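Local coordinates for DNA replication and repair protein RecF (Caldanaerobacter subterraneus subsp. tengcongensis, PDB 5Z69) that binds ATP and acts as a recombination mediator in RecFOR DNA repair, and probably binds single-stranded DNA and serves replication and the SOS response, at residues E12-N20 with L67-R78. Sequence-based numbering, arbitrary orientation. Where two conformers were deposited one is given.
Sequences EIFVDNFRN and LVKFDEEYFYVR. With AGS (phosphothiophosphoric acid-adenylate ester), chain C.
With chi1 of Tyr74 at 73°, CG sits between its own backbone N and carbonyl carbon, and the phenol swings across to Asp16, whose CG is anti to the backbone N (chi1 -177°). Tyr74 OH donates to Asp16 OD2 at 2.7 Å, arriving from above the carboxylate plane, while Asn17 ND2 lies over one face of the same ring. Replacing Tyr74 by an alanine would probably leave the Asp16 carboxylate without this donor and uncover the Asn17 amide. Strands 12-16 and 74-78 run antiparallel, with Phe14-Arg78 and Asp16-Tyr76 as hydrogen-bonded pairs. On the face of Val15 and Val77, Phe18 turns its edge to the face of Phe75 in a T-shaped stack, centroids 5.2 Å apart. Beyond the strands, Arg19 N bonds to Leu67 O (2.7 Å) and Lys69 N to Asn17 O (2.9 Å), tying the two loops together beside the nucleotide. Leu67 CD2 packs over the Arg19 guanidinium, which also pairs with Glu48 and directs NH1 to adenine N7 (3.2 Å). Val68 O accepts from adenine N6 (2.6 Å) and Phe70 N donates to adenine N1: the end of an antiparallel strand pair inside the sheet thus leads into the adenine pocket of an ABC-type P-loop ATPase.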
ATOM      1  N   GLU A  12      -7.875  -2.428 -44.122  1.00 23.11           N
ATOM      2  CA  GLU A  12      -7.341  -3.702 -44.516  1.00 20.14           C
ATOM      3  C   GLU A  12      -6.076  -3.971 -43.731  1.00 27.11           C
ATOM      4  O   GLU A  12      -5.461  -3.051 -43.174  1.00 22.27           O
ATOM      5  CB  GLU A  12      -7.038  -3.727 -46.043  1.00 20.91           C
ATOM      6  CG  GLU A  12      -5.842  -2.889 -46.398  1.00 32.58           C
ATOM      7  CD  GLU A  12      -5.344  -3.112 -47.820  1.00 38.13           C
ATOM      8  OE1 GLU A  12      -6.120  -2.887 -48.768  1.00 30.06           O
ATOM      9  OE2 GLU A  12      -4.172  -3.513 -47.993  1.00 33.87           O
ATOM     10  N   ILE A  13      -5.675  -5.233 -43.697  1.00 24.46           N
ATOM     11  CA  ILE A  13      -4.390  -5.583 -43.125  1.00 25.77           C
ATOM     12  C   ILE A  13      -3.766  -6.658 -44.001  1.00 21.54           C
ATOM     13  O   ILE A  13      -4.470  -7.497 -44.593  1.00 23.23           O
ATOM     14  CB  ILE A  13      -4.510  -6.082 -41.661  1.00 21.81           C
ATOM     15  CG1 ILE A  13      -3.146  -6.056 -40.952  1.00 25.97           C
ATOM     16  CG2 ILE A  13      -5.111  -7.485 -41.614  1.00 24.15           C
ATOM     17  CD1 ILE A  13      -3.233  -6.293 -39.401  1.00 24.60           C
ATOM     18  N   PHE A  14      -2.445  -6.628 -44.083  1.00 24.11           N
ATOM     19  CA  PHE A  14      -1.711  -7.647 -44.826  1.00 24.57           C
ATOM     20  C   PHE A  14      -0.768  -8.333 -43.849  1.00 22.65           C
ATOM     21  O   PHE A  14       0.006  -7.650 -43.183  1.00 25.51           O
ATOM     22  CB  PHE A  14      -0.915  -7.042 -45.978  1.00 26.58           C
ATOM     23  CG  PHE A  14      -0.173  -8.070 -46.799  1.00 34.20           C
ATOM     24  CD1 PHE A  14      -0.841  -8.794 -47.784  1.00 33.27           C
ATOM     25  CD2 PHE A  14       1.178  -8.315 -46.589  1.00 35.76           C
ATOM     26  CE1 PHE A  14      -0.177  -9.757 -48.543  1.00 32.86           C
ATOM     27  CE2 PHE A  14       1.866  -9.287 -47.348  0.73 29.30           C
ATOM     28  CZ  PHE A  14       1.192 -10.009 -48.309  1.00 30.75           C
ATOM     29  N   VAL A  15      -0.837  -9.663 -43.754  1.00 21.17           N
ATOM     30  CA  VAL A  15       0.039 -10.392 -42.848  1.00 22.29           C
ATOM     31  C   VAL A  15       0.923 -11.391 -43.589  1.00 28.28           C
ATOM     32  O   VAL A  15       0.455 -12.175 -44.397  1.00 26.27           O
ATOM     33  CB  VAL A  15      -0.768 -11.116 -41.746  1.00 30.87           C
ATOM     34  CG1 VAL A  15      -1.362 -10.094 -40.769  1.00 31.33           C
ATOM     35  CG2 VAL A  15      -1.887 -11.966 -42.361  1.00 22.93           C
ATOM     36  N   ASP A  16       2.214 -11.347 -43.293  1.00 25.71           N
ATOM     37  CA  ASP A  16       3.200 -12.176 -43.970  1.00 28.78           C
ATOM     38  C   ASP A  16       4.089 -12.873 -42.923  1.00 29.81           C
ATOM     39  O   ASP A  16       4.785 -12.207 -42.170  1.00 23.09           O
ATOM     40  CB  ASP A  16       4.025 -11.303 -44.929  1.00 25.80           C
ATOM     41  CG  ASP A  16       5.042 -12.098 -45.743  1.00 39.74           C
ATOM     42  OD1 ASP A  16       4.962 -13.352 -45.757  1.00 31.02           O
ATOM     43  OD2 ASP A  16       5.916 -11.446 -46.368  1.00 28.78           O
ATOM     44  N   ASN A  17       4.059 -14.204 -42.883  1.00 28.20           N
ATOM     45  CA  ASN A  17       4.779 -14.987 -41.856  1.00 24.51           C
ATOM     46  C   ASN A  17       4.428 -14.582 -40.431  1.00 25.89           C
ATOM     47  O   ASN A  17       5.271 -14.664 -39.522  1.00 28.50           O
ATOM     48  CB  ASN A  17       6.295 -14.879 -42.024  1.00 31.26           C
ATOM     49  CG  ASN A  17       6.791 -15.515 -43.310  1.00 37.73           C
ATOM     50  OD1 ASN A  17       6.192 -16.459 -43.821  1.00 32.19           O
ATOM     51  ND2 ASN A  17       7.888 -14.996 -43.836  1.00 30.66           N
ATOM     52  N   PHE A  18       3.200 -14.124 -40.220  1.00 26.44           N
ATOM     53  CA  PHE A  18       2.819 -13.756 -38.874  1.00 24.04           C
ATOM     54  C   PHE A  18       2.164 -14.954 -38.192  1.00 26.56           C
ATOM     55  O   PHE A  18       1.126 -15.420 -38.644  1.00 26.25           O
ATOM     56  CB  PHE A  18       1.884 -12.540 -38.859  1.00 24.91           C
ATOM     57  CG  PHE A  18       1.644 -12.000 -37.475  1.00 27.31           C
ATOM     58  CD1 PHE A  18       2.475 -11.022 -36.944  1.00 25.47           C
ATOM     59  CD2 PHE A  18       0.621 -12.502 -36.688  1.00 23.67           C
ATOM     60  CE1 PHE A  18       2.267 -10.520 -35.667  1.00 27.14           C
ATOM     61  CE2 PHE A  18       0.406 -12.007 -35.389  1.00 25.01           C
ATOM     62  CZ  PHE A  18       1.236 -11.016 -34.884  1.00 24.09           C
ATOM     63  N   ARG A  19       2.788 -15.453 -37.122  1.00 31.64           N
ATOM     64  CA  ARG A  19       2.281 -16.623 -36.399  1.00 37.39           C
ATOM     65  C   ARG A  19       1.934 -17.773 -37.371  1.00 25.73           C
ATOM     66  O   ARG A  19       2.722 -18.099 -38.250  1.00 38.59           O
ATOM     67  CB  ARG A  19       1.056 -16.240 -35.557  1.00 40.80           C
ATOM     68  CG  ARG A  19       1.335 -15.268 -34.397  1.00 40.64           C
ATOM     69  CD  ARG A  19       1.944 -15.967 -33.162  1.00 33.40           C
ATOM     70  NE  ARG A  19       1.825 -15.128 -31.977  1.00 28.58           N
ATOM     71  CZ  ARG A  19       2.236 -15.479 -30.754  1.00 35.62           C
ATOM     72  NH1 ARG A  19       2.817 -16.650 -30.529  1.00 27.48           N
ATOM     73  NH2 ARG A  19       2.076 -14.651 -29.743  1.00 28.27           N
ATOM     74  N   ASN A  20       0.744 -18.352 -37.233  1.00 29.85           N
ATOM     75  CA  ASN A  20       0.267 -19.403 -38.110  1.00 30.51           C
ATOM     76  C   ASN A  20      -0.552 -18.828 -39.265  1.00 33.61           C
ATOM     77  O   ASN A  20      -1.128 -19.585 -40.045  1.00 39.63           O
ATOM     78  CB  ASN A  20      -0.588 -20.415 -37.318  1.00 32.61           C
ATOM     79  CG  ASN A  20      -2.019 -19.925 -37.083  1.00 43.46           C
ATOM     80  OD1 ASN A  20      -2.251 -18.747 -36.781  1.00 39.47           O
ATOM     81  ND2 ASN A  20      -2.982 -20.824 -37.250  1.00 39.12           N
ATOM     82  N   LEU A  67       6.397 -14.244 -32.625  1.00 31.51           N
ATOM     83  CA  LEU A  67       5.383 -13.933 -33.643  1.00 28.29           C
ATOM     84  C   LEU A  67       5.815 -14.345 -35.042  1.00 29.57           C
ATOM     85  O   LEU A  67       5.003 -14.351 -35.997  1.00 27.84           O
ATOM     86  CB  LEU A  67       5.051 -12.435 -33.654  1.00 34.15           C
ATOM     87  CG  LEU A  67       4.761 -11.749 -32.321  1.00 42.86           C
ATOM     88  CD1 LEU A  67       3.992 -10.464 -32.556  1.00 34.09           C
ATOM     89  CD2 LEU A  67       4.005 -12.671 -31.411  1.00 44.42           C
ATOM     90  N   VAL A  68       7.099 -14.644 -35.200  1.00 33.24           N
ATOM     91  CA  VAL A  68       7.573 -15.088 -36.517  1.00 40.95           C
ATOM     92  C   VAL A  68       7.059 -16.502 -36.786  1.00 31.66           C
ATOM     93  O   VAL A  68       7.183 -17.376 -35.923  1.00 30.90           O
ATOM     94  CB  VAL A  68       9.125 -15.089 -36.637  1.00 38.42           C
ATOM     95  CG1 VAL A  68       9.535 -15.533 -38.045  1.00 32.85           C
ATOM     96  CG2 VAL A  68       9.720 -13.720 -36.308  1.00 31.20           C
ATOM     97  N   LYS A  69       6.483 -16.724 -37.964  1.00 34.32           N
ATOM     98  CA  LYS A  69       6.085 -18.059 -38.399  1.00 38.10           C
ATOM     99  C   LYS A  69       7.260 -19.026 -38.217  1.00 40.77           C
ATOM    100  O   LYS A  69       8.386 -18.677 -38.567  1.00 32.46           O
ATOM    101  CB  LYS A  69       5.630 -18.035 -39.859  1.00 35.53           C
ATOM    102  CG  LYS A  69       5.314 -19.402 -40.458  1.00 36.57           C
ATOM    103  CD  LYS A  69       5.184 -19.290 -41.968  1.00 42.98           C
ATOM    104  CE  LYS A  69       5.030 -20.638 -42.658  1.00 56.15           C
ATOM    105  NZ  LYS A  69       4.915 -20.433 -44.139  1.00 62.67           N
ATOM    106  N   PHE A  70       6.979 -20.192 -37.623  1.00 50.00           N
ATOM    107  CA  PHE A  70       8.003 -21.203 -37.352  0.51 46.45           C
ATOM    108  C   PHE A  70       8.880 -21.460 -38.580  1.00 41.52           C
ATOM    109  O   PHE A  70       8.390 -21.723 -39.686  1.00 39.04           O
ATOM    110  CB  PHE A  70       7.362 -22.514 -36.871  0.51 47.23           C
ATOM    111  CG  PHE A  70       6.595 -22.386 -35.569  0.51 43.44           C
ATOM    112  CD1 PHE A  70       6.974 -21.467 -34.606  0.51 44.06           C
ATOM    113  CD2 PHE A  70       5.495 -23.193 -35.316  0.51 38.16           C
ATOM    114  CE1 PHE A  70       6.267 -21.351 -33.416  0.51 39.20           C
ATOM    115  CE2 PHE A  70       4.788 -23.081 -34.133  0.51 42.60           C
ATOM    116  CZ  PHE A  70       5.173 -22.160 -33.185  0.51 41.97           C
ATOM    117  N   ASP A  71      10.187 -21.341 -38.360  1.00 43.34           N
ATOM    118  CA  ASP A  71      11.232 -21.567 -39.368  1.00 46.99           C
ATOM    119  C   ASP A  71      11.384 -20.468 -40.410  1.00 55.44           C
ATOM    120  O   ASP A  71      12.103 -20.648 -41.395  1.00 51.66           O
ATOM    121  CB  ASP A  71      11.006 -22.895 -40.089  1.00 56.21           C
ATOM    122  CG  ASP A  71      11.622 -24.055 -39.353  1.00 69.32           C
ATOM    123  OD1 ASP A  71      12.106 -24.993 -40.026  1.00 79.76           O
ATOM    124  OD2 ASP A  71      11.632 -24.015 -38.097  1.00 65.60           O
ATOM    125  N   GLU A  72      10.725 -19.332 -40.214  1.00 36.48           N
ATOM    126  CA  GLU A  72      10.925 -18.233 -41.150  1.00 32.15           C
ATOM    127  C   GLU A  72      11.900 -17.252 -40.530  1.00 30.72           C
ATOM    128  O   GLU A  72      12.268 -17.401 -39.386  1.00 32.55           O
ATOM    129  CB  GLU A  72       9.597 -17.571 -41.504  1.00 30.96           C
ATOM    130  CG  GLU A  72       8.646 -18.507 -42.228  1.00 36.38           C
ATOM    131  CD  GLU A  72       9.173 -18.972 -43.591  1.00 50.93           C
ATOM    132  OE1 GLU A  72       8.723 -20.042 -44.060  1.00 53.56           O
ATOM    133  OE2 GLU A  72      10.013 -18.265 -44.200  1.00 43.29           O
ATOM    134  N   GLU A  73      12.343 -16.253 -41.282  1.00 32.02           N
ATOM    135  CA  GLU A  73      13.326 -15.317 -40.732  1.00 34.32           C
ATOM    136  C   GLU A  73      12.766 -13.950 -40.322  1.00 28.98           C
ATOM    137  O   GLU A  73      13.469 -13.162 -39.682  1.00 35.51           O
ATOM    138  CB  GLU A  73      14.454 -15.116 -41.741  1.00 44.44           C
ATOM    139  CG  GLU A  73      15.416 -16.294 -41.777  1.00 50.42           C
ATOM    140  CD  GLU A  73      16.612 -16.034 -42.660  1.00 58.01           C
ATOM    141  OE1 GLU A  73      16.498 -15.214 -43.599  1.00 57.89           O
ATOM    142  OE2 GLU A  73      17.670 -16.640 -42.401  1.00 70.18           O
ATOM    143  N   TYR A  74      11.526 -13.666 -40.718  1.00 27.94           N
ATOM    144  CA  TYR A  74      10.878 -12.380 -40.419  1.00 31.08           C
ATOM    145  C   TYR A  74       9.370 -12.515 -40.393  1.00 36.30           C
ATOM    146  O   TYR A  74       8.812 -13.478 -40.922  1.00 28.46           O
ATOM    147  CB  TYR A  74      11.227 -11.306 -41.470  1.00 24.77           C
ATOM    148  CG  TYR A  74      10.524 -11.539 -42.802  1.00 23.38           C
ATOM    149  CD1 TYR A  74      11.092 -12.361 -43.781  1.00 24.61           C
ATOM    150  CD2 TYR A  74       9.293 -10.948 -43.078  1.00 24.02           C
ATOM    151  CE1 TYR A  74      10.453 -12.584 -45.009  1.00 24.58           C
ATOM    152  CE2 TYR A  74       8.653 -11.158 -44.280  1.00 30.24           C
ATOM    153  CZ  TYR A  74       9.241 -11.966 -45.253  1.00 23.61           C
ATOM    154  OH  TYR A  74       8.567 -12.169 -46.417  1.00 27.74           O
ATOM    155  N   PHE A  75       8.703 -11.525 -39.814  1.00 29.48           N
ATOM    156  CA  PHE A  75       7.299 -11.321 -40.145  1.00 27.43           C
ATOM    157  C   PHE A  75       7.082  -9.881 -40.585  1.00 25.99           C
ATOM    158  O   PHE A  75       7.909  -8.993 -40.341  1.00 23.09           O
ATOM    159  CB  PHE A  75       6.373 -11.687 -38.987  1.00 24.65           C
ATOM    160  CG  PHE A  75       6.364 -10.686 -37.837  1.00 28.59           C
ATOM    161  CD1 PHE A  75       5.659  -9.486 -37.932  1.00 33.68           C
ATOM    162  CD2 PHE A  75       7.011 -10.973 -36.649  1.00 24.91           C
ATOM    163  CE1 PHE A  75       5.631  -8.584 -36.868  1.00 26.77           C
ATOM    164  CE2 PHE A  75       7.006 -10.069 -35.574  1.00 29.55           C
ATOM    165  CZ  PHE A  75       6.306  -8.877 -35.671  1.00 22.74           C
ATOM    166  N   TYR A  76       5.945  -9.652 -41.212  1.00 23.98           N
ATOM    167  CA  TYR A  76       5.645  -8.346 -41.730  1.00 23.01           C
ATOM    168  C   TYR A  76       4.158  -8.115 -41.656  1.00 21.97           C
ATOM    169  O   TYR A  76       3.364  -8.969 -42.077  1.00 22.16           O
ATOM    170  CB  TYR A  76       6.154  -8.231 -43.171  1.00 28.78           C
ATOM    171  CG  TYR A  76       5.718  -6.973 -43.907  1.00 26.28           C
ATOM    172  CD1 TYR A  76       6.334  -5.751 -43.659  1.00 25.37           C
ATOM    173  CD2 TYR A  76       4.701  -7.009 -44.841  1.00 25.23           C
ATOM    174  CE1 TYR A  76       5.959  -4.597 -44.356  1.00 25.77           C
ATOM    175  CE2 TYR A  76       4.320  -5.851 -45.550  1.00 24.97           C
ATOM    176  CZ  TYR A  76       4.973  -4.660 -45.303  1.00 22.64           C
ATOM    177  OH  TYR A  76       4.610  -3.501 -45.944  1.00 27.08           O
ATOM    178  N   VAL A  77       3.775  -6.963 -41.117  1.00 24.16           N
ATOM    179  CA  VAL A  77       2.359  -6.594 -41.056  1.00 21.82           C
ATOM    180  C   VAL A  77       2.186  -5.197 -41.624  1.00 21.91           C
ATOM    181  O   VAL A  77       2.954  -4.291 -41.270  1.00 22.12           O
ATOM    182  CB  VAL A  77       1.811  -6.655 -39.610  1.00 35.36           C
ATOM    183  CG1 VAL A  77       0.332  -6.281 -39.579  1.00 21.88           C
ATOM    184  CG2 VAL A  77       2.003  -8.048 -39.013  1.00 26.03           C
ATOM    185  N   ARG A  78       1.188  -5.027 -42.491  1.00 22.74           N
ATOM    186  CA  ARG A  78       0.861  -3.707 -43.046  0.57 25.71           C
ATOM    187  C   ARG A  78      -0.621  -3.435 -42.940  1.00 28.45           C
ATOM    188  O   ARG A  78      -1.458  -4.225 -43.385  1.00 22.20           O
ATOM    189  CB  ARG A  78       1.249  -3.543 -44.520  0.57 23.97           C
ATOM    190  CG  ARG A  78       0.608  -2.255 -45.112  0.57 17.79           C
ATOM    191  CD  ARG A  78       0.381  -2.304 -46.646  0.57 28.48           C
ATOM    192  NE  ARG A  78       1.557  -2.870 -47.239  0.57 27.54           N
ATOM    193  CZ  ARG A  78       1.614  -3.868 -48.112  0.57 21.46           C
ATOM    194  NH1 ARG A  78       0.534  -4.443 -48.632  0.57 16.05           N
ATOM    195  NH2 ARG A  78       2.812  -4.264 -48.471  0.57 16.54           N
TER
HETATM  196  PG  AGS C 401      -8.319 -17.522 -29.321  1.00103.17           P
HETATM  197  S1G AGS C 401      -9.868 -16.404 -29.736  1.00 90.99           S
HETATM  198  O2G AGS C 401      -8.813 -18.896 -28.756  1.00 75.11           O
HETATM  199  O3G AGS C 401      -7.527 -16.787 -28.195  1.00 72.41           O
HETATM  200  PB  AGS C 401      -7.231 -19.124 -31.381  1.00 56.28           P
HETATM  201  O1B AGS C 401      -7.765 -19.081 -32.775  1.00 58.29           O
HETATM  202  O2B AGS C 401      -7.927 -20.209 -30.541  1.00 61.66           O
HETATM  203  O3B AGS C 401      -7.416 -17.720 -30.608  1.00 47.47           O
HETATM  204  PA  AGS C 401      -4.513 -18.601 -31.887  1.00 48.19           P
HETATM  205  O1A AGS C 401      -5.075 -17.492 -32.787  1.00 52.33           O
HETATM  206  O2A AGS C 401      -3.786 -18.202 -30.640  1.00 35.65           O
HETATM  207  O3A AGS C 401      -5.705 -19.571 -31.453  1.00 86.42           O
HETATM  208  O5' AGS C 401      -3.616 -19.552 -32.724  1.00 69.04           O
HETATM  209  C5' AGS C 401      -2.383 -19.963 -32.203  1.00 66.83           C
HETATM  210  C4' AGS C 401      -2.016 -21.161 -33.024  1.00 65.87           C
HETATM  211  O4' AGS C 401      -0.905 -20.819 -33.884  1.00 50.36           O
HETATM  212  C3' AGS C 401      -1.566 -22.360 -32.197  1.00 65.90           C
HETATM  213  O3' AGS C 401      -1.967 -23.575 -32.821  1.00 62.49           O
HETATM  214  C2' AGS C 401      -0.051 -22.158 -32.116  1.00 69.72           C
HETATM  215  O2' AGS C 401       0.657 -23.386 -31.978  1.00 69.67           O
HETATM  216  C1' AGS C 401       0.256 -21.514 -33.474  1.00 64.71           C
HETATM  217  N9  AGS C 401       1.372 -20.582 -33.444  1.00 57.69           N
HETATM  218  C8  AGS C 401       1.706 -19.704 -32.440  1.00 54.04           C
HETATM  219  N7  AGS C 401       2.788 -19.008 -32.681  1.00 56.32           N
HETATM  220  C5  AGS C 401       3.197 -19.448 -33.928  1.00 57.94           C
HETATM  221  C6  AGS C 401       4.287 -19.107 -34.753  1.00 60.82           C
HETATM  222  N6  AGS C 401       5.194 -18.181 -34.427  1.00 61.07           N
HETATM  223  N1  AGS C 401       4.419 -19.756 -35.931  1.00 66.86           N
HETATM  224  C2  AGS C 401       3.508 -20.678 -36.261  1.00 62.25           C
HETATM  225  N3  AGS C 401       2.441 -21.087 -35.569  1.00 58.73           N
HETATM  226  C4  AGS C 401       2.343 -20.425 -34.408  1.00 57.09           C
HETATM  227  O   HOH W   1      -1.984  -3.247 -49.642  1.00 34.04           O
HETATM  228  O   HOH W   2       9.326 -16.162 -46.250  1.00 43.32           O